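Local coordinates for protein multisubunit Na+/H+ antiporter, A subunit (PDB 6Z16) that forms part of a multisubunit membrane antiporter that probably exchanges sodium ions for protons, at residues A[394-399]-A[472-477]; A[685-690]-A[700-705]; A[85-90]-A[99-104]; A[301-306]-A[342-347]. All blocks are in the same frame, centred on the assembly; numbering follows the deposited sequence.

Interaction 1 of 4, residues A[394-399]-A[472-477]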
loop_
_atom_site.group_PDB
_atom_site.type_symbol
_atom_site.label_atom_id
_atom_site.label_comp_id
_atom_site.label_asym_id
_atom_site.label_seq_id
_atom_site.Cartn_x
_atom_site.Cartn_y
_atom_site.Cartn_z
ATOM N N ARG A 394 35.409 -24.900 -108.265
ATOM C CA ARG A 394 36.378 -23.826 -108.420
ATOM C C ARG A 394 37.799 -24.343 -108.240
ATOM O O ARG A 394 38.727 -23.539 -108.105
ATOM C CB ARG A 394 36.088 -22.699 -107.440
ATOM C CG ARG A 394 36.181 -23.133 -106.004
ATOM C CD ARG A 394 35.746 -22.034 -105.071
ATOM N NE ARG A 394 35.917 -22.435 -103.680
ATOM C CZ ARG A 394 34.996 -23.078 -102.972
ATOM N NH1 ARG A 394 33.830 -23.381 -103.522
ATOM N NH2 ARG A 394 35.240 -23.414 -101.715
ATOM N N ASP A 395 37.995 -25.658 -108.225
ATOM C CA ASP A 395 39.348 -26.183 -108.222
ATOM C C ASP A 395 39.944 -26.125 -109.627
ATOM O O ASP A 395 39.233 -26.075 -110.634
ATOM C CB ASP A 395 39.391 -27.611 -107.662
ATOM C CG ASP A 395 38.510 -28.591 -108.428
ATOM O OD1 ASP A 395 37.735 -28.182 -109.316
ATOM O OD2 ASP A 395 38.595 -29.800 -108.134
ATOM N N ILE A 396 41.274 -26.131 -109.688
ATOM C CA ILE A 396 41.942 -25.956 -110.974
ATOM C C ILE A 396 42.063 -27.261 -111.744
ATOM O O ILE A 396 42.366 -27.241 -112.943
ATOM C CB ILE A 396 43.319 -25.312 -110.720
ATOM C CG1 ILE A 396 43.795 -24.518 -111.935
ATOM C CG2 ILE A 396 44.331 -26.358 -110.315
ATOM C CD1 ILE A 396 43.010 -23.258 -112.151
ATOM N N ARG A 397 41.796 -28.395 -111.102
ATOM C CA ARG A 397 42.103 -29.698 -111.666
ATOM C C ARG A 397 40.890 -30.397 -112.261
ATOM O O ARG A 397 41.040 -31.482 -112.831
ATOM C CB ARG A 397 42.738 -30.589 -110.596
ATOM C CG ARG A 397 44.099 -30.112 -110.121
ATOM C CD ARG A 397 44.683 -31.052 -109.079
ATOM N NE ARG A 397 43.962 -30.987 -107.810
ATOM C CZ ARG A 397 43.221 -31.975 -107.321
ATOM N NH1 ARG A 397 43.096 -33.108 -107.999
ATOM N NH2 ARG A 397 42.601 -31.831 -106.159
ATOM N N ARG A 398 39.697 -29.815 -112.150
ATOM C CA ARG A 398 38.523 -30.407 -112.770
ATOM C C ARG A 398 38.002 -29.606 -113.953
ATOM O O ARG A 398 37.504 -30.200 -114.911
ATOM C CB ARG A 398 37.394 -30.583 -111.740
ATOM C CG ARG A 398 36.275 -31.517 -112.222
ATOM C CD ARG A 398 35.123 -31.745 -111.231
ATOM N NE ARG A 398 34.226 -30.605 -111.045
ATOM C CZ ARG A 398 33.250 -30.268 -111.888
ATOM N NH1 ARG A 398 33.061 -30.955 -113.003
ATOM N NH2 ARG A 398 32.469 -29.232 -111.625
ATOM N N LEU A 399 38.119 -28.281 -113.931
ATOM C CA LEU A 399 37.627 -27.455 -115.026
ATOM C C LEU A 399 38.723 -27.254 -116.066
ATOM O O LEU A 399 39.861 -26.915 -115.728
ATOM C CB LEU A 399 37.095 -26.120 -114.494
ATOM C CG LEU A 399 37.919 -25.135 -113.660
ATOM C CD1 LEU A 399 38.619 -24.110 -114.514
ATOM C CD2 LEU A 399 37.026 -24.442 -112.657
ATOM N N SER A 472 45.981 -20.254 -118.052
ATOM C CA SER A 472 46.330 -21.420 -118.832
ATOM C C SER A 472 45.878 -22.698 -118.164
ATOM O O SER A 472 46.040 -23.772 -118.752
ATOM C CB SER A 472 47.831 -21.456 -119.106
ATOM O OG SER A 472 48.177 -22.612 -119.848
ATOM N N ARG A 473 45.298 -22.617 -116.966
ATOM C CA ARG A 473 44.655 -23.795 -116.414
ATOM C C ARG A 473 43.207 -23.516 -116.050
ATOM O O ARG A 473 42.603 -24.296 -115.304
ATOM C CB ARG A 473 45.466 -24.345 -115.230
ATOM C CG ARG A 473 46.821 -24.903 -115.696
ATOM C CD ARG A 473 47.749 -25.461 -114.630
ATOM N NE ARG A 473 47.291 -26.718 -114.053
ATOM C CZ ARG A 473 47.049 -26.893 -112.761
ATOM N NH1 ARG A 473 46.634 -28.071 -112.315
ATOM N NH2 ARG A 473 47.261 -25.897 -111.910
ATOM N N THR A 474 42.622 -22.444 -116.590
ATOM C CA THR A 474 41.203 -22.167 -116.391
ATOM C C THR A 474 40.382 -22.356 -117.656
ATOM O O THR A 474 39.288 -22.918 -117.600
ATOM C CB THR A 474 41.010 -20.737 -115.870
ATOM O OG1 THR A 474 41.831 -20.546 -114.715
ATOM C CG2 THR A 474 39.570 -20.484 -115.470
ATOM N N PHE A 475 40.902 -21.929 -118.803
ATOM C CA PHE A 475 40.140 -21.915 -120.039
ATOM C C PHE A 475 40.723 -22.779 -121.146
ATOM O O PHE A 475 39.996 -23.103 -122.089
ATOM C CB PHE A 475 40.016 -20.478 -120.561
ATOM C CG PHE A 475 39.287 -19.560 -119.630
ATOM C CD1 PHE A 475 37.904 -19.576 -119.571
ATOM C CD2 PHE A 475 39.984 -18.674 -118.821
ATOM C CE1 PHE A 475 37.227 -18.731 -118.718
ATOM C CE2 PHE A 475 39.310 -17.825 -117.968
ATOM C CZ PHE A 475 37.931 -17.855 -117.918
ATOM N N PHE A 476 41.997 -23.147 -121.072
ATOM C CA PHE A 476 42.629 -23.951 -122.104
ATOM C C PHE A 476 42.470 -25.435 -121.795
ATOM O O PHE A 476 41.886 -25.830 -120.784
ATOM C CB PHE A 476 44.102 -23.584 -122.232
ATOM C CG PHE A 476 44.340 -22.213 -122.774
ATOM C CD1 PHE A 476 44.324 -21.983 -124.133
ATOM C CD2 PHE A 476 44.581 -21.152 -121.925
ATOM C CE1 PHE A 476 44.555 -20.721 -124.633
ATOM C CE2 PHE A 476 44.810 -19.886 -122.418
ATOM C CZ PHE A 476 44.792 -19.670 -123.772
ATOM N N GLY A 477 43.014 -26.272 -122.670
ATOM C CA GLY A 477 42.949 -27.706 -122.480
ATOM C C GLY A 477 41.836 -28.342 -123.282
ATOM O O GLY A 477 41.787 -28.203 -124.507
#
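Two interhelical loops meet here, and the contact is carried by Ile396, in the loop between helices 360-391 and 407-421, and Arg473, the first residue past helix 451-472 to leave helical backbone angles. The two side chains cross at about a right angle. CG1 of Ile396 lies over one face of the Arg473 guanidinium, and the branch methyl CG2 stands 3.4 Å from NH2 of Arg473. With CG1 swung anti to the amide nitrogen (chi1 -154°), the CG1 arm of Ile396 crosses toward the arginine's backbone, ending with CD1 3.3 Å from the carbonyl O of Arg473. Arg397 lies alongside Arg473 and points the same way; its CG is 3.9 Å from Arg473 NH1, and the two guanidinium planes are only 22° apart. NE of Arg397 is hydrogen-bonded to Thr321 OG1, and stays 6.0 Å from Arg473 NH1. Leu399 adds its CD1, 3.4 Å from the carbonyl O of Thr474, while Thr474 OG1 turns back to Leu470 O. Cutting Ile396 back to an alanine here would probably take the apolar cover from that face of the Arg473 guanidinium and leave it freer to turn. The side chains of loop 394-399 touch through carbon atoms, meeting a guanidinium face and backbone carbonyls, so van der Waals contact rather than polar bonding joins the two loops.

Interaction 2 of 4, residues A[685-690]-A[700-705]. With K (potassium ion), chain V.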
loop_
_atom_site.group_PDB
_atom_site.type_symbol
_atom_site.label_atom_id
_atom_site.label_comp_id
_atom_site.label_asym_id
_atom_site.label_seq_id
_atom_site.Cartn_x
_atom_site.Cartn_y
_atom_site.Cartn_z
ATOM N N ALA A 685 36.407 -16.101 -19.415
ATOM C CA ALA A 685 37.537 -15.343 -18.908
ATOM C C ALA A 685 37.747 -14.028 -19.652
ATOM O O ALA A 685 38.292 -13.084 -19.074
ATOM C CB ALA A 685 38.781 -16.204 -18.965
ATOM N N VAL A 686 37.304 -13.926 -20.909
ATOM C CA VAL A 686 37.255 -12.619 -21.567
ATOM C C VAL A 686 36.226 -11.728 -20.881
ATOM O O VAL A 686 36.449 -10.523 -20.694
ATOM C CB VAL A 686 36.979 -12.787 -23.078
ATOM C CG1 VAL A 686 36.615 -11.471 -23.738
ATOM C CG2 VAL A 686 38.208 -13.323 -23.775
ATOM N N ALA A 687 35.113 -12.323 -20.436
ATOM C CA ALA A 687 34.155 -11.593 -19.606
ATOM C C ALA A 687 34.771 -11.149 -18.283
ATOM O O ALA A 687 34.479 -10.054 -17.788
ATOM C CB ALA A 687 32.921 -12.452 -19.354
ATOM N N LEU A 688 35.639 -11.977 -17.700
ATOM C CA LEU A 688 36.297 -11.570 -16.460
ATOM C C LEU A 688 37.338 -10.476 -16.700
ATOM O O LEU A 688 37.556 -9.631 -15.822
ATOM C CB LEU A 688 36.914 -12.788 -15.772
ATOM C CG LEU A 688 37.506 -12.590 -14.377
ATOM C CD1 LEU A 688 36.457 -12.059 -13.422
ATOM C CD2 LEU A 688 38.062 -13.901 -13.866
ATOM N N PHE A 689 37.974 -10.463 -17.876
ATOM C CA PHE A 689 38.781 -9.305 -18.271
ATOM C C PHE A 689 37.934 -8.048 -18.394
ATOM O O PHE A 689 38.372 -6.957 -18.010
ATOM C CB PHE A 689 39.494 -9.536 -19.604
ATOM C CG PHE A 689 40.763 -10.320 -19.507
ATOM C CD1 PHE A 689 41.871 -9.774 -18.887
ATOM C CD2 PHE A 689 40.887 -11.551 -20.123
ATOM C CE1 PHE A 689 43.056 -10.464 -18.819
ATOM C CE2 PHE A 689 42.071 -12.246 -20.066
ATOM C CZ PHE A 689 43.159 -11.699 -19.415
ATOM N N PHE A 690 36.736 -8.179 -18.969
ATOM C CA PHE A 690 35.834 -7.038 -19.116
ATOM C C PHE A 690 35.409 -6.487 -17.762
ATOM O O PHE A 690 35.278 -5.269 -17.598
ATOM C CB PHE A 690 34.613 -7.447 -19.934
ATOM C CG PHE A 690 34.884 -7.602 -21.403
ATOM C CD1 PHE A 690 35.961 -6.967 -21.998
ATOM C CD2 PHE A 690 34.063 -8.398 -22.184
ATOM C CE1 PHE A 690 36.205 -7.113 -23.346
ATOM C CE2 PHE A 690 34.304 -8.550 -23.528
ATOM C CZ PHE A 690 35.376 -7.909 -24.110
ATOM N N LEU A 700 28.280 -8.286 -19.000
ATOM C CA LEU A 700 26.930 -8.862 -18.998
ATOM C C LEU A 700 26.599 -9.530 -20.330
ATOM O O LEU A 700 26.234 -10.725 -20.384
ATOM C CB LEU A 700 25.915 -7.758 -18.700
ATOM C CG LEU A 700 25.921 -7.070 -17.334
ATOM C CD1 LEU A 700 25.116 -5.792 -17.390
ATOM C CD2 LEU A 700 25.336 -7.981 -16.290
ATOM N N THR A 701 26.763 -8.776 -21.423
ATOM C CA THR A 701 26.452 -9.293 -22.749
ATOM C C THR A 701 27.386 -10.423 -23.150
ATOM O O THR A 701 26.945 -11.384 -23.789
ATOM C CB THR A 701 26.516 -8.159 -23.761
ATOM O OG1 THR A 701 27.812 -7.557 -23.702
ATOM C CG2 THR A 701 25.474 -7.112 -23.438
ATOM N N GLN A 702 28.652 -10.356 -22.729
ATOM C CA GLN A 702 29.624 -11.390 -23.049
ATOM C C GLN A 702 29.277 -12.706 -22.374
ATOM O O GLN A 702 29.355 -13.762 -23.008
ATOM C CB GLN A 702 31.016 -10.921 -22.630
ATOM C CG GLN A 702 32.143 -11.851 -23.019
ATOM C CD GLN A 702 32.441 -11.809 -24.495
ATOM O OE1 GLN A 702 32.486 -10.742 -25.093
ATOM N NE2 GLN A 702 32.648 -12.968 -25.093
ATOM N N LEU A 703 28.870 -12.659 -21.098
ATOM C CA LEU A 703 28.496 -13.876 -20.379
ATOM C C LEU A 703 27.290 -14.553 -21.018
ATOM O O LEU A 703 27.311 -15.769 -21.273
ATOM C CB LEU A 703 28.207 -13.552 -18.915
ATOM C CG LEU A 703 29.378 -13.194 -18.004
ATOM C CD1 LEU A 703 28.857 -12.585 -16.737
ATOM C CD2 LEU A 703 30.180 -14.401 -17.667
ATOM N N VAL A 704 26.249 -13.771 -21.333
ATOM C CA VAL A 704 25.042 -14.383 -21.896
ATOM C C VAL A 704 25.294 -14.917 -23.305
ATOM O O VAL A 704 24.891 -16.044 -23.639
ATOM C CB VAL A 704 23.874 -13.387 -21.863
ATOM C CG1 VAL A 704 22.654 -13.971 -22.542
ATOM C CG2 VAL A 704 23.550 -13.074 -20.446
ATOM N N ILE A 705 26.007 -14.147 -24.132
ATOM C CA ILE A 705 26.259 -14.554 -25.508
ATOM C C ILE A 705 27.193 -15.759 -25.575
ATOM O O ILE A 705 26.982 -16.660 -26.399
ATOM C CB ILE A 705 26.766 -13.331 -26.296
ATOM C CG1 ILE A 705 25.590 -12.394 -26.572
ATOM C CG2 ILE A 705 27.467 -13.714 -27.581
ATOM C CD1 ILE A 705 25.981 -11.047 -27.060
HETATM K K K V . 34.501 -11.407 -27.135
#
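Phe690 and Gln702 cross at about a right angle, the phenyl ring presenting its rim to the glutamine. CB of Gln702 lies in the ring plane, 4.0 Å from CD2 of Phe690, and the amide carbon CD of Gln702 is 3.9 Å from Phe690 CE2, with the amide tilted 57° against the ring. The carbonyl O of Val686, one turn earlier on the same helix, sits 3.4 Å above one face of the Phe690 ring, offset toward the rim. CG of Gln702 is anti to the backbone N, and the chain then bends at chi2 (73°), which carries the amide to a potassium ion 3.4 Å from CD. Val686 CG1 comes within 4.0 Å of that ion, and a polar side chain of another protein chain also binds it. This is an antiparallel pair of transmembrane helices, 672-692 and 696-717, whose local axes run at 171° and approach to 8.8 Å, in the region assigned to the MBH subunit D family. A leucine in place of Gln702 would probably cost the potassium its amide ligand from this helix pair, leaving the partner from the other chain to hold it with fewer ligands. Nearer the backbone of Gln702, Ala687 puts its methyl between two neighbours: CB is 3.8 Å from Gln702 CG and 3.8 Å from CD2 of Leu703, whose backbone O accepts a hydrogen bond from Thr707 OG1.

Interaction 3 of 4, residues A[85-90]-A[99-104]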
loop_
_atom_site.group_PDB
_atom_site.type_symbol
_atom_site.label_atom_id
_atom_site.label_comp_id
_atom_site.label_asym_id
_atom_site.label_seq_id
_atom_site.Cartn_x
_atom_site.Cartn_y
_atom_site.Cartn_z
ATOM N N ILE A 85 37.791 20.461 -98.346
ATOM C CA ILE A 85 36.429 20.561 -97.826
ATOM C C ILE A 85 36.428 20.088 -96.379
ATOM O O ILE A 85 36.724 18.921 -96.104
ATOM C CB ILE A 85 35.444 19.745 -98.671
ATOM C CG1 ILE A 85 35.492 20.210 -100.124
ATOM C CG2 ILE A 85 34.045 19.858 -98.114
ATOM C CD1 ILE A 85 35.174 21.676 -100.306
ATOM N N ARG A 86 36.084 20.984 -95.458
ATOM C CA ARG A 86 36.155 20.710 -94.030
ATOM C C ARG A 86 34.768 20.771 -93.409
ATOM O O ARG A 86 33.964 21.642 -93.748
ATOM C CB ARG A 86 37.082 21.706 -93.335
ATOM C CG ARG A 86 38.526 21.594 -93.771
ATOM C CD ARG A 86 39.420 22.609 -93.081
ATOM N NE ARG A 86 39.521 22.368 -91.646
ATOM C CZ ARG A 86 39.012 23.174 -90.720
ATOM N NH1 ARG A 86 38.370 24.277 -91.078
ATOM N NH2 ARG A 86 39.146 22.878 -89.435
ATOM N N ALA A 87 34.493 19.844 -92.494
ATOM C CA ALA A 87 33.204 19.788 -91.821
ATOM C C ALA A 87 33.398 19.249 -90.413
ATOM O O ALA A 87 34.359 18.532 -90.134
ATOM C CB ALA A 87 32.206 18.925 -92.592
ATOM N N THR A 88 32.463 19.588 -89.524
ATOM C CA THR A 88 32.611 19.285 -88.105
ATOM C C THR A 88 31.251 18.963 -87.504
ATOM O O THR A 88 30.292 19.705 -87.721
ATOM C CB THR A 88 33.246 20.475 -87.368
ATOM O OG1 THR A 88 34.511 20.792 -87.959
ATOM C CG2 THR A 88 33.475 20.156 -85.906
ATOM N N MET A 89 31.166 17.864 -86.757
ATOM C CA MET A 89 29.976 17.531 -85.970
ATOM C C MET A 89 30.412 17.107 -84.574
ATOM O O MET A 89 30.909 15.982 -84.403
ATOM C CB MET A 89 29.167 16.423 -86.630
ATOM C CG MET A 89 27.901 16.070 -85.881
ATOM S SD MET A 89 26.942 14.746 -86.639
ATOM C CE MET A 89 26.262 15.592 -88.060
ATOM N N PRO A 90 30.246 17.957 -83.557
ATOM C CA PRO A 90 30.834 17.656 -82.242
ATOM C C PRO A 90 30.093 16.535 -81.534
ATOM O O PRO A 90 28.875 16.412 -81.650
ATOM C CB PRO A 90 30.695 18.981 -81.486
ATOM C CG PRO A 90 29.513 19.629 -82.104
ATOM C CD PRO A 90 29.532 19.245 -83.557
ATOM N N PHE A 99 33.270 14.438 -84.702
ATOM C CA PHE A 99 33.365 13.799 -86.005
ATOM C C PHE A 99 33.793 14.891 -86.967
ATOM O O PHE A 99 32.975 15.658 -87.476
ATOM C CB PHE A 99 32.041 13.173 -86.412
ATOM C CG PHE A 99 31.678 11.974 -85.613
ATOM C CD1 PHE A 99 32.240 10.747 -85.902
ATOM C CD2 PHE A 99 30.779 12.069 -84.572
ATOM C CE1 PHE A 99 31.911 9.634 -85.167
ATOM C CE2 PHE A 99 30.443 10.955 -83.832
ATOM C CZ PHE A 99 31.012 9.738 -84.132
ATOM N N ASP A 100 35.097 15.017 -87.156
ATOM C CA ASP A 100 35.585 15.916 -88.179
ATOM C C ASP A 100 35.588 15.197 -89.520
ATOM O O ASP A 100 35.566 13.967 -89.595
ATOM C CB ASP A 100 36.989 16.413 -87.854
ATOM C CG ASP A 100 37.040 17.270 -86.620
ATOM O OD1 ASP A 100 36.027 17.916 -86.301
ATOM O OD2 ASP A 100 38.105 17.307 -85.971
ATOM N N ALA A 101 35.605 15.983 -90.589
ATOM C CA ALA A 101 35.706 15.449 -91.937
ATOM C C ALA A 101 36.567 16.394 -92.752
ATOM O O ALA A 101 36.343 17.607 -92.744
ATOM C CB ALA A 101 34.331 15.275 -92.585
ATOM N N TYR A 102 37.554 15.833 -93.439
ATOM C CA TYR A 102 38.494 16.591 -94.248
ATOM C C TYR A 102 38.579 15.899 -95.592
ATOM O O TYR A 102 38.799 14.687 -95.652
ATOM C CB TYR A 102 39.867 16.645 -93.582
ATOM C CG TYR A 102 40.906 17.478 -94.278
ATOM C CD1 TYR A 102 40.903 18.856 -94.164
ATOM C CD2 TYR A 102 41.914 16.884 -95.016
ATOM C CE1 TYR A 102 41.868 19.624 -94.779
ATOM C CE2 TYR A 102 42.882 17.640 -95.638
ATOM C CZ TYR A 102 42.854 19.011 -95.516
ATOM O OH TYR A 102 43.822 19.770 -96.131
ATOM N N VAL A 103 38.375 16.656 -96.661
ATOM C CA VAL A 103 38.303 16.104 -98.003
ATOM C C VAL A 103 39.371 16.774 -98.849
ATOM O O VAL A 103 39.335 17.996 -99.058
ATOM C CB VAL A 103 36.910 16.280 -98.618
ATOM C CG1 VAL A 103 36.922 15.846 -100.038
ATOM C CG2 VAL A 103 35.890 15.463 -97.851
ATOM N N ASP A 104 40.315 15.969 -99.324
ATOM C CA ASP A 104 41.376 16.380 -100.234
ATOM C C ASP A 104 41.525 15.267 -101.268
ATOM O O ASP A 104 40.623 14.440 -101.439
ATOM C CB ASP A 104 42.670 16.717 -99.469
ATOM C CG ASP A 104 43.197 15.556 -98.623
ATOM O OD1 ASP A 104 42.541 14.499 -98.518
ATOM O OD2 ASP A 104 44.292 15.712 -98.046
#
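The carbonyl O of Met89 receives the shortest cross-strand bond, from Phe99 N at 2.8 Å and 161°. Its reciprocal, Met89 N to Phe99 O, completes a hydrogen-bonded antiparallel pair, and the Ala87-Ala101 and Ile85-Val103 pairs repeat the pattern, six backbone bonds in all. Ala87 O accepts Ala101 N at 2.9 Å. A weaker CA-H...O contact puts Asp100 CA 3.5 Å from Ala87 O. On the face of Ile85, Ala87, Met89, Phe99, Ala101 and Val103, Ile85 CB meets Val103 CB at 3.8 Å. On the face of Arg86, Thr88, Asp100 and Tyr102, Arg86 lays its CG at the edge of the Tyr102 ring, 3.6 Å from CD1, and Thr88 runs alongside Asp100. Since Thr88 CG2 is anti to the amide nitrogen, this methyl, 3.4 Å from Asp100 OD1, makes the nearest approach. Strands 85-90 and 97-103 form a two-stranded beta hairpin: helix 32-35 packs on Ala87, Met89 and Ala101, helix 159-177 on Phe99, which also touches a bound phosphatidylethanolamine, and Asp104 occupies the N-cap position of helix 105-128.

Interaction 4 of 4, residues A[301-306]-A[342-347]. With PTY (phosphatidylethanolamine), chain P.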
loop_
_atom_site.group_PDB
_atom_site.type_symbol
_atom_site.label_atom_id
_atom_site.label_comp_id
_atom_site.label_asym_id
_atom_site.label_seq_id
_atom_site.Cartn_x
_atom_site.Cartn_y
_atom_site.Cartn_z
ATOM N N THR A 301 61.135 0.412 -92.214
ATOM C CA THR A 301 60.239 -0.656 -91.781
ATOM C C THR A 301 59.168 -0.929 -92.828
ATOM O O THR A 301 58.944 -2.087 -93.215
ATOM C CB THR A 301 59.596 -0.283 -90.450
ATOM O OG1 THR A 301 60.620 -0.026 -89.486
ATOM C CG2 THR A 301 58.730 -1.419 -89.957
ATOM N N VAL A 302 58.552 0.146 -93.341
ATOM C CA VAL A 302 57.494 0.033 -94.344
ATOM C C VAL A 302 58.026 -0.601 -95.625
ATOM O O VAL A 302 57.463 -1.591 -96.121
ATOM C CB VAL A 302 56.875 1.417 -94.609
ATOM C CG1 VAL A 302 55.962 1.366 -95.756
ATOM C CG2 VAL A 302 56.066 1.852 -93.448
ATOM N N ALA A 303 59.151 -0.077 -96.140
ATOM C CA ALA A 303 59.713 -0.563 -97.398
ATOM C C ALA A 303 60.152 -2.021 -97.302
ATOM O O ALA A 303 59.841 -2.834 -98.188
ATOM C CB ALA A 303 60.887 0.320 -97.811
ATOM N N LEU A 304 60.842 -2.383 -96.214
ATOM C CA LEU A 304 61.370 -3.735 -96.119
ATOM C C LEU A 304 60.266 -4.758 -95.901
ATOM O O LEU A 304 60.305 -5.831 -96.513
ATOM C CB LEU A 304 62.425 -3.818 -95.020
ATOM C CG LEU A 304 63.737 -3.078 -95.313
ATOM C CD1 LEU A 304 64.664 -3.162 -94.120
ATOM C CD2 LEU A 304 64.420 -3.575 -96.574
ATOM N N VAL A 305 59.244 -4.438 -95.096
ATOM C CA VAL A 305 58.203 -5.447 -94.901
ATOM C C VAL A 305 57.323 -5.549 -96.141
ATOM O O VAL A 305 56.793 -6.630 -96.440
ATOM C CB VAL A 305 57.383 -5.181 -93.620
ATOM C CG1 VAL A 305 56.408 -4.062 -93.798
ATOM C CG2 VAL A 305 56.660 -6.431 -93.175
ATOM N N GLY A 306 57.232 -4.473 -96.936
ATOM C CA GLY A 306 56.522 -4.564 -98.197
ATOM C C GLY A 306 57.221 -5.461 -99.196
ATOM O O GLY A 306 56.581 -6.298 -99.839
ATOM N N LEU A 342 55.258 3.024 -101.005
ATOM C CA LEU A 342 54.982 4.053 -100.002
ATOM C C LEU A 342 56.183 4.310 -99.092
ATOM O O LEU A 342 56.403 5.449 -98.666
ATOM C CB LEU A 342 53.763 3.663 -99.168
ATOM C CG LEU A 342 52.391 3.753 -99.826
ATOM C CD1 LEU A 342 51.334 3.169 -98.917
ATOM C CD2 LEU A 342 52.083 5.204 -100.141
ATOM N N GLY A 343 56.972 3.275 -98.803
ATOM C CA GLY A 343 58.187 3.477 -98.023
ATOM C C GLY A 343 59.239 4.293 -98.758
ATOM O O GLY A 343 59.883 5.172 -98.170
ATOM N N ILE A 344 59.423 4.023 -100.054
ATOM C CA ILE A 344 60.359 4.832 -100.842
ATOM C C ILE A 344 59.849 6.273 -100.975
ATOM O O ILE A 344 60.620 7.250 -100.920
ATOM C CB ILE A 344 60.595 4.176 -102.212
ATOM C CG1 ILE A 344 61.001 2.715 -102.036
ATOM C CG2 ILE A 344 61.673 4.917 -102.983
ATOM C CD1 ILE A 344 62.266 2.509 -101.250
ATOM N N GLY A 345 58.534 6.435 -101.100
ATOM C CA GLY A 345 57.974 7.768 -101.055
ATOM C C GLY A 345 58.105 8.450 -99.712
ATOM O O GLY A 345 58.037 9.679 -99.641
ATOM N N GLY A 346 58.255 7.678 -98.639
ATOM C CA GLY A 346 58.644 8.272 -97.375
ATOM C C GLY A 346 60.088 8.731 -97.383
ATOM O O GLY A 346 60.427 9.748 -96.771
ATOM N N LEU A 347 60.961 7.980 -98.073
ATOM C CA LEU A 347 62.354 8.414 -98.257
ATOM C C LEU A 347 62.468 9.722 -99.023
ATOM O O LEU A 347 63.502 10.390 -98.931
ATOM C CB LEU A 347 63.192 7.367 -98.994
ATOM C CG LEU A 347 63.686 6.109 -98.303
ATOM C CD1 LEU A 347 64.280 5.187 -99.335
ATOM C CD2 LEU A 347 64.731 6.503 -97.289
HETATM C C1 PTY P . 70.066 1.133 -92.334
HETATM C C2 PTY P . 72.070 7.920 -95.091
HETATM C C3 PTY P . 71.012 6.831 -95.352
HETATM O O4 PTY P . 69.067 0.218 -92.841
HETATM C C5 PTY P . 70.331 3.592 -92.000
HETATM C C6 PTY P . 69.380 2.427 -91.988
HETATM O O7 PTY P . 68.810 2.337 -90.643
HETATM C C8 PTY P . 67.532 1.942 -90.544
HETATM O O10 PTY P . 66.902 1.500 -91.464
HETATM C C11 PTY P . 66.990 2.178 -89.162
HETATM C C12 PTY P . 66.486 0.939 -88.426
HETATM C C13 PTY P . 65.208 0.332 -88.996
HETATM C C14 PTY P . 64.637 -0.780 -88.135
HETATM C C15 PTY P . 63.666 -1.706 -88.850
HETATM C C16 PTY P . 64.317 -2.573 -89.911
HETATM C C17 PTY P . 63.582 -3.878 -90.172
HETATM C C18 PTY P . 62.191 -3.706 -90.750
HETATM C C19 PTY P . 61.428 -5.009 -90.931
HETATM C C20 PTY P . 60.994 -5.661 -89.628
HETATM C C30 PTY P . 69.107 -1.038 -92.394
HETATM C C31 PTY P . 67.966 -1.842 -92.941
HETATM O O30 PTY P . 69.947 -1.453 -91.645
HETATM C C32 PTY P . 68.244 -3.339 -93.010
HETATM C C33 PTY P . 69.357 -3.699 -93.982
HETATM C C34 PTY P . 69.626 -5.190 -94.091
HETATM C C35 PTY P . 68.529 -5.969 -94.794
HETATM C C36 PTY P . 68.392 -5.640 -96.270
HETATM C C37 PTY P . 67.343 -6.472 -96.989
HETATM P P1 PTY P . 70.463 4.381 -94.464
HETATM O O11 PTY P . 71.387 5.675 -94.562
HETATM O O12 PTY P . 70.744 3.625 -95.561
HETATM O O13 PTY P . 69.119 4.738 -94.309
HETATM O O14 PTY P . 70.978 3.654 -93.290
HETATM N N1 PTY P . 72.172 8.791 -96.264
#
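Val302 CG1 rests 3.7 Å from the backbone N of Gly343, and beside it Ala303 N lies 4.1 Å from Gly343 CA. A chi1 of 171° places the CG1 branch of Val302 opposite its backbone N, toward the Gly343 backbone. Gly343 admits this approach because it has no side chain: a CB there would fall 2.7 Å from Ala303 N. The flank is made by Ala303 CB, which meets Ile344 CD1 at 4.3 Å. The fit therefore lets the helix axes come as close as 7.8 Å, at a signed crossing angle of -153°, antiparallel. On the side of helix 296-316 turned from Gly343, a bound phosphatidylethanolamine lines the helix. Leu304 CD1 stands 3.7 Å from its acyl carbon C31, and Thr301 OG1, which is hydrogen-bonded to Val297 O, lies 3.5 Å from C15. The same lipid pocket includes Trp300, Ala446 and Trp448. Helix 234-248 packs Leu242 and Phe246 against Val302, with Phe246 also reaching Thr301 and Val305, while Ile344 touches Phe359 and Ala442. Helix 296-316 is thus wedged among helix 323-347, helix 234-248 and the lipid, within the NADH:quinone oxidoreductase/Mrp antiporter family region.

Along the chain the order is interaction 3, interaction 4, interaction 1, interaction 2, each closing before the next opens. The hairpin of interaction 3 and the helix pair of interaction 4 have centres 29 Å apart and nearest atoms about 13 Å apart. Interaction 1 lies about 37 Å from interaction 4, centre to centre, and helix 323-347, which carries residues 342-347, also touches Ile396 and Thr474 with Leu323. Interaction 2 is remote: its centre is 96 Å from that of interaction 1, on the opposite side of the chain's centre. Bound lipid touches interactions 2, 3 and 4, so the antiporter-like part and the distant MbhD-like part both probably meet the bilayer.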